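Local coordinates for protein N-deoxyribosyltransferase (Bacillus psychrosaccharolyticus, PDB 6EVS) that transfers 2-deoxyribosyl groups between nucleobases, making it a biocatalyst for the synthesis of modified nucleosides, at residues Y5-F10 with T80-E85. Numbering follows the deposited sequence.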
loop_
_atom_site.group_PDB
_atom_site.type_symbol
_atom_site.label_atom_id
_atom_site.label_comp_id
_atom_site.label_asym_id
_atom_site.label_seq_id
_atom_site.Cartn_x
_atom_site.Cartn_y
_atom_site.Cartn_z
ATOM N N TYR A 5 -18.037 -6.208 -1.718
ATOM C CA TYR A 5 -17.836 -7.170 -0.642
ATOM C C TYR A 5 -18.823 -6.879 0.477
ATOM O O TYR A 5 -18.788 -5.785 1.050
ATOM C CB TYR A 5 -16.409 -7.083 -0.107
ATOM C CG TYR A 5 -16.068 -8.156 0.913
ATOM C CD1 TYR A 5 -15.492 -9.372 0.512
ATOM C CD2 TYR A 5 -16.320 -7.967 2.274
ATOM C CE1 TYR A 5 -15.184 -10.377 1.458
ATOM C CE2 TYR A 5 -16.011 -8.947 3.208
ATOM C CZ TYR A 5 -15.456 -10.151 2.800
ATOM O OH TYR A 5 -15.133 -11.091 3.755
ATOM N N LEU A 6 -19.651 -7.867 0.838
ATOM C CA LEU A 6 -20.688 -7.641 1.862
ATOM C C LEU A 6 -20.113 -8.057 3.210
ATOM O O LEU A 6 -20.020 -9.252 3.516
ATOM C CB LEU A 6 -21.951 -8.411 1.507
ATOM C CG LEU A 6 -23.119 -8.343 2.482
ATOM C CD1 LEU A 6 -23.479 -6.878 2.745
ATOM C CD2 LEU A 6 -24.282 -9.110 1.888
ATOM N N ALA A 7 -19.684 -7.078 4.011
ATOM C CA ALA A 7 -19.116 -7.340 5.335
ATOM C C ALA A 7 -20.224 -7.305 6.395
ATOM O O ALA A 7 -20.748 -6.237 6.727
ATOM C CB ALA A 7 -18.027 -6.327 5.687
ATOM N N SER A 8 -20.518 -8.463 6.991
ATOM C CA SER A 8 -21.552 -8.534 8.022
ATOM C C SER A 8 -21.442 -9.861 8.760
ATOM O O SER A 8 -21.042 -10.862 8.155
ATOM C CB SER A 8 -22.955 -8.410 7.420
ATOM O OG SER A 8 -23.960 -8.739 8.413
ATOM N N PRO A 9 -21.801 -9.927 10.041
ATOM C CA PRO A 9 -21.991 -11.235 10.671
ATOM C C PRO A 9 -23.174 -11.947 10.033
ATOM O O PRO A 9 -24.009 -11.335 9.365
ATOM C CB PRO A 9 -22.266 -10.894 12.143
ATOM C CG PRO A 9 -22.849 -9.505 12.112
ATOM C CD PRO A 9 -22.095 -8.816 10.965
ATOM N N PHE A 10 -23.241 -13.268 10.245
ATOM C CA PHE A 10 -24.326 -14.071 9.678
ATOM C C PHE A 10 -24.563 -15.288 10.557
ATOM O O PHE A 10 -24.746 -16.407 10.069
ATOM C CB PHE A 10 -24.044 -14.480 8.228
ATOM C CG PHE A 10 -22.664 -15.040 7.995
ATOM C CD1 PHE A 10 -22.447 -16.413 8.003
ATOM C CD2 PHE A 10 -21.592 -14.197 7.747
ATOM C CE1 PHE A 10 -21.186 -16.940 7.781
ATOM C CE2 PHE A 10 -20.325 -14.708 7.514
ATOM C CZ PHE A 10 -20.118 -16.087 7.535
ATOM N N THR A 80 -17.090 -8.143 15.377
ATOM C CA THR A 80 -15.629 -8.120 15.455
ATOM C C THR A 80 -14.991 -8.337 14.083
ATOM O O THR A 80 -14.171 -7.526 13.620
ATOM C CB THR A 80 -15.178 -9.186 16.466
ATOM O OG1 THR A 80 -16.015 -9.097 17.625
ATOM C CG2 THR A 80 -13.761 -8.955 16.901
ATOM N N GLY A 81 -15.360 -9.424 13.405
ATOM C CA GLY A 81 -14.786 -9.679 12.091
ATOM C C GLY A 81 -15.211 -8.636 11.077
ATOM O O GLY A 81 -14.413 -8.216 10.236
ATOM N N THR A 82 -16.475 -8.193 11.145
ATOM C CA THR A 82 -16.922 -7.135 10.236
ATOM C C THR A 82 -16.108 -5.867 10.448
ATOM O O THR A 82 -15.603 -5.271 9.485
ATOM C CB THR A 82 -18.416 -6.852 10.434
ATOM O OG1 THR A 82 -19.169 -8.003 10.031
ATOM C CG2 THR A 82 -18.851 -5.639 9.589
ATOM N N ALA A 83 -15.933 -5.464 11.709
ATOM C CA ALA A 83 -15.141 -4.268 11.997
ATOM C C ALA A 83 -13.712 -4.407 11.467
ATOM O O ALA A 83 -13.157 -3.460 10.890
ATOM C CB ALA A 83 -15.135 -4.006 13.507
ATOM N N TRP A 84 -13.118 -5.596 11.636
ATOM C CA TRP A 84 -11.793 -5.888 11.073
ATOM C C TRP A 84 -11.793 -5.710 9.558
ATOM O O TRP A 84 -10.877 -5.093 8.981
ATOM C CB TRP A 84 -11.392 -7.324 11.482
ATOM C CG TRP A 84 -9.968 -7.739 11.148
ATOM C CD1 TRP A 84 -8.902 -7.789 12.008
ATOM C CD2 TRP A 84 -9.470 -8.157 9.869
ATOM N NE1 TRP A 84 -7.764 -8.189 11.333
ATOM C CE2 TRP A 84 -8.087 -8.438 10.026
ATOM C CE3 TRP A 84 -10.056 -8.338 8.611
ATOM C CZ2 TRP A 84 -7.279 -8.893 8.965
ATOM C CZ3 TRP A 84 -9.232 -8.774 7.539
ATOM C CH2 TRP A 84 -7.866 -9.039 7.736
ATOM N N GLU A 85 -12.824 -6.223 8.890
ATOM C CA GLU A 85 -12.879 -6.109 7.435
ATOM C C GLU A 85 -13.064 -4.670 6.977
ATOM O O GLU A 85 -12.597 -4.316 5.892
ATOM C CB GLU A 85 -14.000 -6.990 6.881
ATOM C CG GLU A 85 -13.729 -8.470 7.157
ATOM C CD GLU A 85 -14.897 -9.365 6.806
ATOM O OE1 GLU A 85 -16.067 -8.912 6.822
ATOM O OE2 GLU A 85 -14.632 -10.547 6.528
HETATM O O HOH W 1 -18.233 -10.382 7.003
#
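Thr82 and Glu85, one turn apart on helix 80-91, face the end of strand 3-7 and the loop that follows it. Thr82 sits against the strand end. Its CG2, anti to the backbone N, lies 3.5 Å from Ala7 O and 4.0 Å from Ala7 CB. Its OG1 points instead to the loop, 3.2 Å from Ser8 CA and equally near Pro9 CD. These are packing contacts, as OG1 makes no hydrogen bond to Ser8 N or Pro9 N. Glu85 reaches across the strand, its chain extended beyond CG. The two carboxylate oxygens have different partners. OE2 accepts a hydrogen bond of 2.9 Å from Tyr5 OH, which comes from above the carboxylate plane, 61° out of it. OE1 lies at the edge of the Tyr5 ring and 3.4 Å from Ala7 CB. The ring and carboxylate planes are nearly perpendicular, at 86°. A water between the segments accepts from Ser8 N at 3.0 Å and can donate to Glu85 OE1, 2.6 Å away, though other acceptors compete for its protons. Strand 3-7 lies between strands 32-34 and 68-72 of the parallel sheet, and its Tyr5 ring also packs on Phe34 and on helix 49-65. The contact sits at this strand's C-terminal end, where the family's active site is expected. The chemistry implies a buried carboxylate, with Tyr5 gripping OE2 and water probably linking OE1 to Ser8 N.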